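Local coordinates for inositol dehydrogenase (Lactobacillus casei, PDB 4MKX), which probably oxidises scyllo-inositol with NAD as cofactor, as a sugar alcohol dehydrogenase of the Gfo/Idh/MocA family, at residues Val23-Leu28 with Gln46-Val51; His42-Ala47 with Gly64-Phe69. One frame throughout, in Å; residues are numbered along the deposited sequence.

Contact 1 (Val23-Leu28 with Gln46-Val51)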
loop_
_atom_site.group_PDB
_atom_site.type_symbol
_atom_site.label_atom_id
_atom_site.label_comp_id
_atom_site.label_asym_id
_atom_site.label_seq_id
_atom_site.Cartn_x
_atom_site.Cartn_y
_atom_site.Cartn_z
ATOM N N VAL A 23 2.859 20.481 36.379
ATOM C CA VAL A 23 3.488 21.756 36.087
ATOM C C VAL A 23 3.789 21.769 34.599
ATOM O O VAL A 23 4.254 20.768 34.049
ATOM C CB VAL A 23 4.779 21.980 36.911
ATOM C CG1 VAL A 23 5.796 20.845 36.697
ATOM C CG2 VAL A 23 5.388 23.335 36.570
ATOM N N GLY A 24 3.504 22.890 33.945
ATOM C CA GLY A 24 3.688 23.013 32.514
ATOM C C GLY A 24 2.353 22.794 31.834
ATOM O O GLY A 24 1.841 21.672 31.807
ATOM N N LEU A 25 1.773 23.866 31.307
ATOM C CA LEU A 25 0.481 23.761 30.651
ATOM C C LEU A 25 0.557 24.325 29.241
ATOM O O LEU A 25 -0.367 24.983 28.767
ATOM C CB LEU A 25 -0.608 24.442 31.486
ATOM C CG LEU A 25 -0.992 23.695 32.766
ATOM C CD1 LEU A 25 -1.879 24.550 33.659
ATOM C CD2 LEU A 25 -1.690 22.388 32.435
ATOM N N GLY A 26 1.677 24.059 28.573
ATOM C CA GLY A 26 1.785 24.302 27.150
ATOM C C GLY A 26 1.043 23.205 26.409
ATOM O O GLY A 26 0.235 22.486 27.010
ATOM N N ARG A 27 1.320 23.065 25.114
ATOM C CA ARG A 27 0.566 22.144 24.268
ATOM C C ARG A 27 0.570 20.732 24.836
ATOM O O ARG A 27 -0.483 20.117 25.007
ATOM C CB ARG A 27 1.133 22.133 22.844
ATOM C CG ARG A 27 0.378 21.208 21.897
ATOM C CD ARG A 27 0.867 21.309 20.460
ATOM N NE ARG A 27 -0.181 20.871 19.539
ATOM N NH1 ARG A 27 1.232 20.537 17.745
ATOM N NH2 ARG A 27 -1.015 20.142 17.527
ATOM N N LEU A 28 1.760 20.226 25.141
ATOM C CA LEU A 28 1.890 18.872 25.656
ATOM C C LEU A 28 1.322 18.750 27.075
ATOM O O LEU A 28 0.691 17.752 27.418
ATOM C CB LEU A 28 3.355 18.432 25.609
ATOM C CG LEU A 28 3.670 17.007 26.049
ATOM C CD1 LEU A 28 2.886 16.023 25.216
ATOM C CD2 LEU A 28 5.167 16.746 25.944
ATOM N N GLN A 46 -5.515 17.079 40.592
ATOM C CA GLN A 46 -5.822 17.800 41.821
ATOM C C GLN A 46 -5.251 19.212 41.815
ATOM O O GLN A 46 -5.887 20.161 42.285
ATOM C CB GLN A 46 -5.257 17.024 43.008
ATOM C CG GLN A 46 -5.316 17.782 44.326
ATOM C CD GLN A 46 -6.715 17.845 44.909
ATOM O OE1 GLN A 46 -7.638 17.196 44.418
ATOM N NE2 GLN A 46 -6.873 18.626 45.970
ATOM N N ALA A 47 -4.044 19.353 41.274
ATOM C CA ALA A 47 -3.341 20.626 41.350
ATOM C C ALA A 47 -2.606 20.933 40.053
ATOM O O ALA A 47 -2.239 20.022 39.306
ATOM C CB ALA A 47 -2.365 20.612 42.510
ATOM N N ALA A 48 -2.405 22.221 39.786
ATOM C CA ALA A 48 -1.634 22.668 38.630
ATOM C C ALA A 48 -0.733 23.824 39.046
ATOM O O ALA A 48 -1.121 24.648 39.884
ATOM C CB ALA A 48 -2.555 23.095 37.499
ATOM N N THR A 49 0.470 23.873 38.474
ATOM C CA THR A 49 1.396 24.989 38.685
ATOM C C THR A 49 1.697 25.650 37.353
ATOM O O THR A 49 2.018 24.969 36.380
ATOM C CB THR A 49 2.731 24.517 39.277
ATOM O OG1 THR A 49 2.520 24.013 40.598
ATOM C CG2 THR A 49 3.747 25.665 39.339
ATOM N N SER A 50 1.569 26.972 37.306
ATOM C CA SER A 50 1.996 27.756 36.154
ATOM C C SER A 50 2.145 29.209 36.578
ATOM O O SER A 50 1.474 29.663 37.505
ATOM C CB SER A 50 0.995 27.652 35.008
ATOM O OG SER A 50 1.382 28.489 33.934
ATOM N N VAL A 51 3.034 29.934 35.909
ATOM C CA VAL A 51 3.216 31.348 36.210
ATOM C C VAL A 51 2.615 32.176 35.071
ATOM O O VAL A 51 2.788 33.393 34.992
ATOM C CB VAL A 51 4.702 31.693 36.500
ATOM C CG1 VAL A 51 5.543 31.570 35.242
ATOM C CG2 VAL A 51 4.835 33.077 37.130
#
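Ala-48 starts the contact, with its CB 4.2 Å from CD1 of Leu-25. This is the first crossover of a Rossmann fold: strand 18-23, helix 27-38 and strand 43-49 form a beta-alpha-beta unit. Segment 23-28 runs from the first strand's end through a turn into the helix. Its Gly-24 and Gly-26 match a GxGxxG pattern that probably borders the dinucleotide, and Gly-26 is the N-cap of the helix. The backbone of Gly-24 has phi 99° and psi 108°, where a CB would press on the carbonyl O of Val-23. Leu-25 reaches across from this turn, and Glu-55 and Trp-58 of helix 53-63 also touch it. Next comes Thr-49, in parallel register with Val-23. Both side chains project from the same sheet face, one beside the other. CG2 of Val-23 and CG2 of Thr-49 are each anti to their own backbone N and meet at 4.0 Å. Phe-72 and Met-75 of helix 72-78 pack on this face. The Thr-49 carbonyl O receives a CA-H...O contact from CA of Val-23 at 3.5 Å. Ser-50 follows, where the strand gives way to a loop. Its OG hydrogen bonds to Glu-55, while its CB lies 4.4 Å from CD1 of Leu-25.

Contact 2 (His42-Ala47 with Gly64-Phe69); sequences HAKLQA and GVEEVF
Leu-45 overlaps Val-65, its CD2 3.6 Å from CG2 of the valine. The two belong to a Rossmann beta-alpha-beta unit, strand 43-49, helix 53-63 and strand 67-69. Val-65 sits in the turn before the last strand. Its CG1 branch, anti to the backbone N (chi1 164°), lies over the Gln-46 carbonyl O at 3.4 Å. That O accepts a hydrogen bond from the backbone N of Glu-67 at 3.1 Å, and a weak one from the N of Glu-66. The Gln-46 side chain starts away from the other strand, but a bend at chi2 (75°) brings its amide back. NE2 then donates to OE2 of Glu-67 at 2.8 Å in a nearly straight bond. It meets the anti side of the carboxylate, tilted from its plane, the two flat groups 74° apart. A leucine in place of Gln-46 would probably leave the Glu-67 carboxylate without the NE2 donor and somewhat freer to turn, though still held at OE2 by the Asp-80 N. NZ of Lys-44 makes a salt bridge to OE2 of Glu-66 at 3.3 Å, its hydrogen bond weak. Ala-47 pairs with Glu-67 in parallel register, its CB 4.0 Å from CE1 at the Phe-69 ring edge.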
loop_
_atom_site.group_PDB
_atom_site.type_symbol
_atom_site.label_atom_id
_atom_site.label_comp_id
_atom_site.label_asym_id
_atom_site.label_seq_id
_atom_site.Cartn_x
_atom_site.Cartn_y
_atom_site.Cartn_z
ATOM N N HIS A 42 -8.519 5.712 38.010
ATOM C CA HIS A 42 -7.905 5.783 39.338
ATOM C C HIS A 42 -6.998 6.992 39.504
ATOM O O HIS A 42 -6.034 6.946 40.258
ATOM C CB HIS A 42 -7.123 4.507 39.664
ATOM C CG HIS A 42 -7.912 3.249 39.484
ATOM N ND1 HIS A 42 -9.182 3.084 40.000
ATOM C CD2 HIS A 42 -7.610 2.090 38.852
ATOM C CE1 HIS A 42 -9.625 1.879 39.689
ATOM N NE2 HIS A 42 -8.691 1.257 38.991
ATOM N N ALA A 43 -7.319 8.073 38.807
ATOM C CA ALA A 43 -6.519 9.281 38.902
ATOM C C ALA A 43 -7.400 10.512 38.943
ATOM O O ALA A 43 -8.500 10.534 38.386
ATOM C CB ALA A 43 -5.548 9.368 37.740
ATOM N N LYS A 44 -6.903 11.539 39.620
ATOM C CA LYS A 44 -7.581 12.813 39.689
ATOM C C LYS A 44 -6.548 13.901 39.460
ATOM O O LYS A 44 -5.471 13.857 40.053
ATOM C CB LYS A 44 -8.190 12.968 41.080
ATOM C CG LYS A 44 -8.825 14.309 41.353
ATOM C CD LYS A 44 -9.424 14.318 42.752
ATOM C CE LYS A 44 -9.963 15.691 43.125
ATOM N NZ LYS A 44 -10.920 16.206 42.111
ATOM N N LEU A 45 -6.857 14.868 38.602
ATOM C CA LEU A 45 -5.981 16.029 38.473
ATOM C C LEU A 45 -6.356 17.015 39.568
ATOM O O LEU A 45 -7.383 17.691 39.487
ATOM C CB LEU A 45 -6.094 16.676 37.091
ATOM C CG LEU A 45 -5.005 17.715 36.798
ATOM C CD1 LEU A 45 -3.650 17.051 36.721
ATOM C CD2 LEU A 45 -5.302 18.464 35.521
ATOM N N GLN A 46 -5.515 17.079 40.592
ATOM C CA GLN A 46 -5.822 17.800 41.821
ATOM C C GLN A 46 -5.251 19.212 41.815
ATOM O O GLN A 46 -5.887 20.161 42.285
ATOM C CB GLN A 46 -5.257 17.024 43.008
ATOM C CG GLN A 46 -5.316 17.782 44.326
ATOM C CD GLN A 46 -6.715 17.845 44.909
ATOM O OE1 GLN A 46 -7.638 17.196 44.418
ATOM N NE2 GLN A 46 -6.873 18.626 45.970
ATOM N N ALA A 47 -4.044 19.353 41.274
ATOM C CA ALA A 47 -3.341 20.626 41.350
ATOM C C ALA A 47 -2.606 20.933 40.053
ATOM O O ALA A 47 -2.239 20.022 39.306
ATOM C CB ALA A 47 -2.365 20.612 42.510
ATOM N N GLY A 64 -11.633 21.707 36.170
ATOM C CA GLY A 64 -12.050 21.722 37.564
ATOM C C GLY A 64 -10.954 21.358 38.552
ATOM O O GLY A 64 -11.210 20.703 39.567
ATOM N N VAL A 65 -9.725 21.760 38.243
ATOM C CA VAL A 65 -8.614 21.587 39.168
ATOM C C VAL A 65 -8.885 22.421 40.419
ATOM O O VAL A 65 -9.253 23.591 40.320
ATOM C CB VAL A 65 -7.288 22.020 38.516
ATOM C CG1 VAL A 65 -6.209 22.222 39.563
ATOM C CG2 VAL A 65 -6.850 20.986 37.495
ATOM N N GLU A 66 -8.704 21.815 41.587
ATOM C CA GLU A 66 -9.013 22.479 42.853
ATOM C C GLU A 66 -7.938 23.444 43.362
ATOM O O GLU A 66 -8.253 24.552 43.801
ATOM C CB GLU A 66 -9.341 21.437 43.919
ATOM C CG GLU A 66 -10.677 20.755 43.677
ATOM C CD GLU A 66 -10.907 19.572 44.590
ATOM O OE1 GLU A 66 -10.323 19.546 45.696
ATOM O OE2 GLU A 66 -11.672 18.665 44.195
ATOM N N GLU A 67 -6.675 23.029 43.307
ATOM C CA GLU A 67 -5.585 23.838 43.852
ATOM C C GLU A 67 -4.667 24.357 42.750
ATOM O O GLU A 67 -4.093 23.571 42.005
ATOM C CB GLU A 67 -4.762 23.006 44.835
ATOM C CG GLU A 67 -5.564 22.339 45.935
ATOM C CD GLU A 67 -4.699 21.493 46.844
ATOM O OE1 GLU A 67 -4.009 22.067 47.712
ATOM O OE2 GLU A 67 -4.709 20.252 46.699
ATOM N N VAL A 68 -4.530 25.674 42.633
ATOM C CA VAL A 68 -3.580 26.237 41.675
ATOM C C VAL A 68 -2.409 26.914 42.396
ATOM O O VAL A 68 -2.566 27.435 43.507
ATOM C CB VAL A 68 -4.250 27.211 40.684
ATOM C CG1 VAL A 68 -5.151 26.451 39.711
ATOM C CG2 VAL A 68 -5.040 28.268 41.426
ATOM N N PHE A 69 -1.238 26.878 41.766
ATOM C CA PHE A 69 -0.020 27.430 42.353
ATOM C C PHE A 69 0.781 28.195 41.308
ATOM O O PHE A 69 0.714 27.891 40.113
ATOM C CB PHE A 69 0.838 26.312 42.946
ATOM C CG PHE A 69 0.163 25.554 44.055
ATOM C CD1 PHE A 69 -0.663 24.468 43.775
ATOM C CD2 PHE A 69 0.341 25.934 45.376
ATOM C CE1 PHE A 69 -1.287 23.772 44.797
ATOM C CE2 PHE A 69 -0.275 25.245 46.405
ATOM C CZ PHE A 69 -1.093 24.163 46.119
#

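Contacts 1 and 2 are successive steps across one parallel sheet. Their centres are 11 Å apart. Strand 43-49 serves both, with strand 18-23 on one flank and strand 67-69 on the other, and Gln-46 and Ala-47 belong to both contacts. Two probable backbone hydrogen bonds continue the pairing: Phe-69 N to Ala-48 O at 2.9 Å, and Ser-50 N to Phe-69 O at 3.1 Å. Side chains meet too, with OG1 of Thr-49 3.7 Å from CB of Phe-69. Contact 1 holds the glycine turn, where a dinucleotide would be expected to bind in this fold. Contact 2 lies toward the sheet edge formed by strand 67-69 within this chain.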